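Local coordinates for protein probable sugar kinase (Clostridium perfringens, PDB 3KZH) that probably acts as a kinase of the ribokinase (pfkB) family that phosphorylates a sugar, and is seen here with beta-D-glucopyranose bound, at residues 192-195 and 200-203; 188-193 and 227-232; 240-245 and 279-284. All blocks are in the same frame, centred on the assembly; numbering follows the deposited sequence.

In the fold
The three contacts illustrate how a ribokinase-like alpha/beta fold ties a sugar pocket to the antiparallel side of its main sheet. Contacts 1 and 2, with centres about 9 Å apart, share helix 190-197, which carries pocket residue Glu192 and is capped by pocket residue Asn189. Contact 2 reaches from the start of that helix to the turn before strand 231-234. The next strand, 239-244, lies beside it in the sheet and enters contact 3, centred about 12 Å from contact 2, where helix 273-288 packs on it. Contact 3 comes last along the chain. Contact 2 links the others, sharing Glu192 and Ala193 with contact 1 and touching contact 3 through the neighbouring strands.

Contact 1 of 3, residues 192-195 and 200-203; sequences EAEI and PITD. With BGC (beta-D-glucopyranose), chain C.
Glu194 OE1 receives the backbone N-H of Ile201 in an almost straight bond, with N and OE1 2.9 Å apart and an N-H...O angle of 176°. The arrangement is a helix side chain holding the connection that follows its own helix: in this ribokinase-like fold, helix 190-197 turns through residues 200-203 into helix 204-217. OE1 uses its anti lone pair, the one directed away from OE2, while OE2 is hydrogen-bonded to ND1 of His191, one turn back. The carboxylate is thus held at both oxygens, which should fix its rotation.

Glu194 projects with CG anti to its carbonyl carbon (chi1 -66°) and the chain extended beyond. Its CG therefore passes across Ile201, 4.0 Å from that residue's CB, and OE1 also lies 3.6 Å from CA of Pro200. Beside this bond the side chain of Ile201 points toward the helix: its CD1 meets CB of Ala193 at 3.7 Å, and the same side chain packs on Leu207 and Ala210 of the next helix. Asp203 then caps that helix through the backbone N of Asp206.

Glu192 of the same helix serves the pocket instead. Its extended side chain points to the glucose, which is also hydrogen-bonded to Asp166 OD1 and Val168 O, and brings OE2 to 3.3 Å from the sugar's O1.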
loop_
_atom_site.group_PDB
_atom_site.type_symbol
_atom_site.label_atom_id
_atom_site.label_comp_id
_atom_site.label_asym_id
_atom_site.label_seq_id
_atom_site.Cartn_x
_atom_site.Cartn_y
_atom_site.Cartn_z
ATOM N N GLU A 192 -23.298 -11.678 23.063
ATOM C CA GLU A 192 -22.056 -11.475 23.827
ATOM C C GLU A 192 -22.367 -11.193 25.300
ATOM O O GLU A 192 -21.594 -11.568 26.179
ATOM C CB GLU A 192 -21.227 -10.329 23.244
ATOM C CG GLU A 192 -20.642 -10.568 21.861
ATOM C CD GLU A 192 -20.136 -9.297 21.172
ATOM O OE1 GLU A 192 -20.068 -8.220 21.805
ATOM O OE2 GLU A 192 -19.818 -9.370 19.971
ATOM N N ALA A 193 -23.520 -10.566 25.553
ATOM C CA ALA A 193 -23.984 -10.245 26.909
ATOM C C ALA A 193 -24.481 -11.495 27.631
ATOM O O ALA A 193 -24.393 -11.574 28.853
ATOM C CB ALA A 193 -25.087 -9.200 26.858
ATOM N N GLU A 194 -24.996 -12.461 26.863
ATOM C CA GLU A 194 -25.479 -13.736 27.394
ATOM C C GLU A 194 -24.304 -14.574 27.885
ATOM O O GLU A 194 -24.374 -15.192 28.953
ATOM C CB GLU A 194 -26.238 -14.518 26.322
ATOM C CG GLU A 194 -27.525 -13.862 25.897
ATOM C CD GLU A 194 -28.253 -14.613 24.814
ATOM O OE1 GLU A 194 -29.465 -14.864 24.993
ATOM O OE2 GLU A 194 -27.624 -14.940 23.783
ATOM N N ILE A 195 -23.209 -14.520 27.121
ATOM C CA ILE A 195 -21.976 -15.242 27.420
ATOM C C ILE A 195 -21.336 -14.666 28.684
ATOM O O ILE A 195 -20.969 -15.420 29.594
ATOM C CB ILE A 195 -20.946 -15.157 26.241
ATOM C CG1 ILE A 195 -21.572 -15.591 24.907
ATOM C CG2 ILE A 195 -19.725 -16.003 26.533
ATOM C CD1 ILE A 195 -22.134 -17.003 24.845
ATOM N N PRO A 200 -29.642 -16.703 29.411
ATOM C CA PRO A 200 -30.281 -16.114 28.218
ATOM C C PRO A 200 -30.932 -14.742 28.413
ATOM O O PRO A 200 -31.364 -14.394 29.519
ATOM C CB PRO A 200 -31.335 -17.156 27.847
ATOM C CG PRO A 200 -30.711 -18.425 28.274
ATOM C CD PRO A 200 -30.179 -18.063 29.634
ATOM N N ILE A 201 -30.909 -13.940 27.347
ATOM C CA ILE A 201 -31.518 -12.606 27.337
ATOM C C ILE A 201 -32.582 -12.582 26.237
ATOM O O ILE A 201 -32.287 -12.342 25.061
ATOM C CB ILE A 201 -30.467 -11.465 27.166
ATOM C CG1 ILE A 201 -29.523 -11.424 28.373
ATOM C CG2 ILE A 201 -31.160 -10.119 27.084
ATOM C CD1 ILE A 201 -28.274 -10.614 28.162
ATOM N N THR A 202 -33.824 -12.823 26.646
ATOM C CA THR A 202 -34.956 -12.885 25.719
ATOM C C THR A 202 -35.902 -11.684 25.694
ATOM O O THR A 202 -36.627 -11.484 24.711
ATOM C CB THR A 202 -35.795 -14.179 25.951
ATOM O OG1 THR A 202 -36.246 -14.249 27.311
ATOM C CG2 THR A 202 -34.979 -15.421 25.621
ATOM N N ASP A 203 -35.891 -10.895 26.767
ATOM C CA ASP A 203 -36.766 -9.728 26.891
ATOM C C ASP A 203 -36.145 -8.584 27.701
ATOM O O ASP A 203 -34.967 -8.642 28.064
ATOM C CB ASP A 203 -38.142 -10.145 27.476
ATOM C CG ASP A 203 -38.036 -10.983 28.761
ATOM O OD1 ASP A 203 -37.097 -10.784 29.558
ATOM O OD2 ASP A 203 -38.918 -11.840 28.977
HETATM C C2 BGC C . -19.858 -6.835 17.698
HETATM C C3 BGC C . -20.801 -5.974 16.802
HETATM C C4 BGC C . -21.680 -5.169 17.848
HETATM C C5 BGC C . -20.804 -4.279 18.828
HETATM C C6 BGC C . -21.558 -3.522 19.844
HETATM C C1 BGC C . -19.013 -5.893 18.551
HETATM O O1 BGC C . -18.239 -6.572 19.246
HETATM O O2 BGC C . -19.088 -7.505 16.945
HETATM O O3 BGC C . -21.508 -6.846 16.180
HETATM O O4 BGC C . -22.533 -4.428 17.170
HETATM O O5 BGC C . -19.865 -5.094 19.490
#

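Contact 2 of 3, residues 188-193 and 227-232; sequences PNRHEA and DADGIF. With BGC (beta-D-glucopyranose), chain C.
Arg190 opens helix 190-197 and Asp229 lies in the turn leading into strand 231-234, so two backbones that otherwise stay apart are bridged by side chains at the surface. CG of Arg190 stands anti to the backbone N (chi1 -170°), and the chain then bends to bring NH2 within 3.9 Å of Asp229 OD2. This is a long salt bridge without a hydrogen bond. The guanidinium and carboxylate planes are 78° apart, so the two groups do not pair in parallel. The firmer partner of Arg190 is the carbonyl O of Ile201, which takes a hydrogen bond from NH1, and the side chain also touches Leu226.

At the helix start Asn189, the N-cap residue, and Glu192 form a capping box. Asn189 OD1 accepts from Glu192 N at 3.0 Å, with the donor nearly along the C=O axis (171°); the return bond, Asn189 N to Glu192 OE1 at 3.4 Å, is weak. Both residues line the glucose pocket, and the box ties the backbone of Glu192 to Asn189, which probably helps to place both at the sugar. The amide of Asn189 has its other end near the ligand, ND2 lying 3.9 Å from O3 of the glucose.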
loop_
_atom_site.group_PDB
_atom_site.type_symbol
_atom_site.label_atom_id
_atom_site.label_comp_id
_atom_site.label_asym_id
_atom_site.label_seq_id
_atom_site.Cartn_x
_atom_site.Cartn_y
_atom_site.Cartn_z
ATOM N N PRO A 188 -21.464 -4.938 24.871
ATOM C CA PRO A 188 -21.713 -6.151 24.105
ATOM C C PRO A 188 -23.020 -6.147 23.326
ATOM O O PRO A 188 -23.804 -5.221 23.461
ATOM C CB PRO A 188 -21.730 -7.221 25.206
ATOM C CG PRO A 188 -22.376 -6.517 26.329
ATOM C CD PRO A 188 -21.690 -5.199 26.306
ATOM N N ASN A 189 -23.196 -7.123 22.436
ATOM C CA ASN A 189 -24.473 -7.240 21.751
ATOM C C ASN A 189 -25.288 -8.254 22.569
ATOM O O ASN A 189 -24.810 -8.713 23.614
ATOM C CB ASN A 189 -24.349 -7.569 20.246
ATOM C CG ASN A 189 -23.708 -8.919 19.948
ATOM O OD1 ASN A 189 -23.459 -9.734 20.831
ATOM N ND2 ASN A 189 -23.466 -9.162 18.675
ATOM N N ARG A 190 -26.488 -8.604 22.116
ATOM C CA ARG A 190 -27.340 -9.553 22.845
ATOM C C ARG A 190 -26.626 -10.862 23.217
ATOM O O ARG A 190 -26.473 -11.148 24.407
ATOM C CB ARG A 190 -28.633 -9.832 22.076
ATOM C CG ARG A 190 -29.669 -10.623 22.875
ATOM C CD ARG A 190 -30.885 -10.993 22.047
ATOM N NE ARG A 190 -31.677 -9.821 21.678
ATOM C CZ ARG A 190 -32.815 -9.452 22.267
ATOM N NH1 ARG A 190 -33.323 -10.158 23.274
ATOM N NH2 ARG A 190 -33.461 -8.377 21.830
ATOM N N HIS A 191 -26.066 -11.548 22.214
ATOM C CA HIS A 191 -25.365 -12.821 22.408
ATOM C C HIS A 191 -24.088 -12.736 23.250
ATOM O O HIS A 191 -23.860 -13.596 24.092
ATOM C CB HIS A 191 -25.092 -13.512 21.062
ATOM C CG HIS A 191 -24.949 -15.002 21.167
ATOM N ND1 HIS A 191 -25.936 -15.810 21.693
ATOM C CD2 HIS A 191 -23.924 -15.826 20.848
ATOM C CE1 HIS A 191 -25.522 -17.065 21.696
ATOM N NE2 HIS A 191 -24.304 -17.102 21.190
ATOM N N GLU A 192 -23.298 -11.678 23.063
ATOM C CA GLU A 192 -22.056 -11.475 23.827
ATOM C C GLU A 192 -22.367 -11.193 25.300
ATOM O O GLU A 192 -21.594 -11.568 26.179
ATOM C CB GLU A 192 -21.227 -10.329 23.244
ATOM C CG GLU A 192 -20.642 -10.568 21.861
ATOM C CD GLU A 192 -20.136 -9.297 21.172
ATOM O OE1 GLU A 192 -20.068 -8.220 21.805
ATOM O OE2 GLU A 192 -19.818 -9.370 19.971
ATOM N N ALA A 193 -23.520 -10.566 25.553
ATOM C CA ALA A 193 -23.984 -10.245 26.909
ATOM C C ALA A 193 -24.481 -11.495 27.631
ATOM O O ALA A 193 -24.393 -11.574 28.853
ATOM C CB ALA A 193 -25.087 -9.200 26.858
ATOM N N ASP A 227 -29.269 -5.037 17.815
ATOM C CA ASP A 227 -29.402 -4.957 16.350
ATOM C C ASP A 227 -30.458 -3.944 15.873
ATOM O O ASP A 227 -30.250 -2.733 15.998
ATOM C CB ASP A 227 -29.617 -6.353 15.727
ATOM C CG ASP A 227 -28.337 -7.199 15.673
ATOM O OD1 ASP A 227 -27.280 -6.793 16.215
ATOM O OD2 ASP A 227 -28.391 -8.290 15.063
ATOM N N ALA A 228 -31.601 -4.441 15.389
ATOM C CA ALA A 228 -32.702 -3.602 14.907
ATOM C C ALA A 228 -33.502 -2.936 16.025
ATOM O O ALA A 228 -34.090 -1.879 15.808
ATOM C CB ALA A 228 -33.626 -4.416 14.018
ATOM N N ASP A 229 -33.509 -3.552 17.211
ATOM C CA ASP A 229 -34.241 -3.034 18.373
ATOM C C ASP A 229 -33.524 -1.904 19.122
ATOM O O ASP A 229 -34.010 -1.417 20.143
ATOM C CB ASP A 229 -34.605 -4.166 19.343
ATOM C CG ASP A 229 -35.452 -5.249 18.700
ATOM O OD1 ASP A 229 -36.404 -4.930 17.958
ATOM O OD2 ASP A 229 -35.157 -6.435 18.952
ATOM N N GLY A 230 -32.356 -1.517 18.619
ATOM C CA GLY A 230 -31.612 -0.428 19.214
ATOM C C GLY A 230 -30.588 -0.753 20.273
ATOM O O GLY A 230 -29.895 -1.761 20.214
ATOM N N ILE A 231 -30.463 0.164 21.224
ATOM C CA ILE A 231 -29.495 0.040 22.296
ATOM C C ILE A 231 -30.174 0.095 23.640
ATOM O O ILE A 231 -30.991 0.976 23.897
ATOM C CB ILE A 231 -28.453 1.211 22.243
ATOM C CG1 ILE A 231 -27.748 1.266 20.880
ATOM C CG2 ILE A 231 -27.467 1.159 23.422
ATOM C CD1 ILE A 231 -26.845 0.123 20.532
ATOM N N PHE A 232 -29.783 -0.837 24.500
ATOM C CA PHE A 232 -30.256 -0.897 25.869
ATOM C C PHE A 232 -29.102 -0.331 26.707
ATOM O O PHE A 232 -27.957 -0.737 26.531
ATOM C CB PHE A 232 -30.557 -2.350 26.274
ATOM C CG PHE A 232 -30.976 -2.498 27.707
ATOM C CD1 PHE A 232 -32.314 -2.271 28.084
ATOM C CD2 PHE A 232 -30.017 -2.785 28.709
ATOM C CE1 PHE A 232 -32.694 -2.318 29.441
ATOM C CE2 PHE A 232 -30.379 -2.831 30.066
ATOM C CZ PHE A 232 -31.718 -2.598 30.439
HETATM C C2 BGC C . -19.858 -6.835 17.698
HETATM C C3 BGC C . -20.801 -5.974 16.802
HETATM C C4 BGC C . -21.680 -5.169 17.848
HETATM C C5 BGC C . -20.804 -4.279 18.828
HETATM C C6 BGC C . -21.558 -3.522 19.844
HETATM C C1 BGC C . -19.013 -5.893 18.551
HETATM O O1 BGC C . -18.239 -6.572 19.246
HETATM O O2 BGC C . -19.088 -7.505 16.945
HETATM O O3 BGC C . -21.508 -6.846 16.180
HETATM O O4 BGC C . -22.533 -4.428 17.170
HETATM O O5 BGC C . -19.865 -5.094 19.490
#

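Contact 3 of 3, residues 240-245 and 279-284; sequences GKIKAT and FAMTMS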
loop_
_atom_site.group_PDB
_atom_site.type_symbol
_atom_site.label_atom_id
_atom_site.label_comp_id
_atom_site.label_asym_id
_atom_site.label_seq_id
_atom_site.Cartn_x
_atom_site.Cartn_y
_atom_site.Cartn_z
ATOM N N GLY A 240 -32.720 2.436 30.241
ATOM C CA GLY A 240 -33.683 2.558 29.171
ATOM C C GLY A 240 -33.257 1.851 27.914
ATOM O O GLY A 240 -32.264 1.125 27.909
ATOM N N LYS A 241 -34.017 2.089 26.850
ATOM C CA LYS A 241 -33.781 1.503 25.540
ATOM C C LYS A 241 -34.199 2.523 24.498
ATOM O O LYS A 241 -35.302 3.068 24.562
ATOM C CB LYS A 241 -34.594 0.213 25.367
ATOM C CG LYS A 241 -34.366 -0.524 24.044
ATOM C CD LYS A 241 -35.614 -1.260 23.569
ATOM C CE LYS A 241 -35.858 -2.538 24.358
ATOM N NZ LYS A 241 -37.061 -3.260 23.848
ATOM N N ILE A 242 -33.296 2.808 23.562
ATOM C CA ILE A 242 -33.550 3.779 22.494
ATOM C C ILE A 242 -33.302 3.116 21.145
ATOM O O ILE A 242 -32.335 2.371 20.967
ATOM C CB ILE A 242 -32.682 5.087 22.649
ATOM C CG1 ILE A 242 -33.016 5.809 23.964
ATOM C CG2 ILE A 242 -32.979 6.063 21.524
ATOM C CD1 ILE A 242 -32.041 6.902 24.367
ATOM N N LYS A 243 -34.184 3.410 20.199
ATOM C CA LYS A 243 -34.109 2.861 18.855
ATOM C C LYS A 243 -34.396 3.977 17.868
ATOM O O LYS A 243 -35.099 4.932 18.193
ATOM C CB LYS A 243 -35.153 1.741 18.718
ATOM C CG LYS A 243 -35.303 1.099 17.353
ATOM C CD LYS A 243 -36.585 0.309 17.307
ATOM C CE LYS A 243 -36.978 -0.027 15.883
ATOM N NZ LYS A 243 -38.228 -0.840 15.850
ATOM N N ALA A 244 -33.796 3.880 16.686
ATOM C CA ALA A 244 -34.021 4.852 15.631
ATOM C C ALA A 244 -34.926 4.222 14.585
ATOM O O ALA A 244 -34.837 3.024 14.309
ATOM C CB ALA A 244 -32.707 5.276 15.000
ATOM N N THR A 245 -35.834 5.026 14.043
ATOM C CA THR A 245 -36.736 4.565 12.989
ATOM C C THR A 245 -36.024 4.893 11.661
ATOM O O THR A 245 -35.003 5.595 11.662
ATOM C CB THR A 245 -38.130 5.275 13.068
ATOM O OG1 THR A 245 -37.986 6.681 12.831
ATOM C CG2 THR A 245 -38.763 5.080 14.435
ATOM N N PHE A 279 -26.189 9.958 20.055
ATOM C CA PHE A 279 -25.037 10.441 19.270
ATOM C C PHE A 279 -24.278 9.236 18.709
ATOM O O PHE A 279 -23.987 9.180 17.517
ATOM C CB PHE A 279 -24.113 11.337 20.139
ATOM C CG PHE A 279 -23.005 12.031 19.358
ATOM C CD1 PHE A 279 -23.176 13.351 18.887
ATOM C CD2 PHE A 279 -21.812 11.341 19.011
ATOM C CE1 PHE A 279 -22.183 13.975 18.078
ATOM C CE2 PHE A 279 -20.817 11.955 18.200
ATOM C CZ PHE A 279 -21.008 13.274 17.732
ATOM N N ALA A 280 -23.949 8.297 19.592
ATOM C CA ALA A 280 -23.240 7.073 19.235
ATOM C C ALA A 280 -24.040 6.178 18.283
ATOM O O ALA A 280 -23.465 5.508 17.431
ATOM C CB ALA A 280 -22.874 6.314 20.490
HETATM N N MSE A 281 -25.365 6.193 18.420
HETATM C CA MSE A 281 -26.239 5.400 17.568
HETATM C C MSE A 281 -26.336 6.012 16.182
HETATM O O MSE A 281 -26.391 5.278 15.189
HETATM C CB MSE A 281 -27.616 5.265 18.186
HETATM C CG MSE A 281 -28.206 3.877 18.029
HETATM SE SE MSE A 281 -29.907 3.689 18.916
HETATM C CE MSE A 281 -29.573 4.731 20.432
ATOM N N THR A 282 -26.314 7.352 16.123
ATOM C CA THR A 282 -26.341 8.105 14.853
ATOM C C THR A 282 -25.075 7.768 14.045
ATOM O O THR A 282 -25.149 7.584 12.835
ATOM C CB THR A 282 -26.448 9.648 15.092
ATOM O OG1 THR A 282 -27.705 9.940 15.717
ATOM C CG2 THR A 282 -26.355 10.427 13.787
HETATM N N MSE A 283 -23.946 7.631 14.752
HETATM C CA MSE A 283 -22.638 7.267 14.174
HETATM C C MSE A 283 -22.681 5.834 13.653
HETATM O O MSE A 283 -22.125 5.529 12.587
HETATM C CB MSE A 283 -21.520 7.380 15.216
HETATM C CG MSE A 283 -21.206 8.784 15.626
HETATM SE SE MSE A 283 -19.533 8.963 16.598
HETATM C CE MSE A 283 -18.425 8.042 15.305
ATOM N N SER A 284 -23.342 4.962 14.417
ATOM C CA SER A 284 -23.492 3.562 14.042
ATOM C C SER A 284 -24.414 3.456 12.830
ATOM O O SER A 284 -24.110 2.711 11.909
ATOM C CB SER A 284 -24.038 2.741 15.215
ATOM O OG SER A 284 -24.085 1.363 14.898
#
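The flat peptide group joining Ile242 to Lys243 is met on one side by the side chain of Met281, which is selenomethionine in this crystal. SE and CE approach the carbonyl O of Ile242 from that side of the peptide plane, SE at 3.4 Å and beyond the oxygen, CE more nearly above it. CB of Ile242 rises on this side of the plane, whereas CB of Lys243 leaves from the opposite side, and its long chain heads away from the helix.

The packing is that of a helix laid on the antiparallel end of an alpha/beta sheet. The axes of strand 240-244 and helix 279-284 come within 9.6 Å and run 36° apart, N to C in roughly the same sense. Across this gap Met281 is the main bridge. Its chain runs straight out from CB and then bends at the end (chi3 -37°), which turns CE back toward Ile242; CE meets CG2 of that residue at 3.8 Å. Met281 also touches Ile231, so it lies on two neighbouring strands at once. Ile242 in turn rests on Val277, one turn earlier in the helix. Farther along the strand, Ala244 points toward the helix, where it packs on Asn285, and also touches Trp312 of the edge strand.

No hydrogen bond crosses between the segments. The carbonyl O of Ile242 probably already accepts from the backbone N of Ile231 as part of the sheet, so the neighbouring selenium, which belongs to the selenomethionine of this crystal, need not satisfy it. The contact is thus probably held mainly by van der Waals packing of the Met281 end against the carbonyl O and the isoleucine branch.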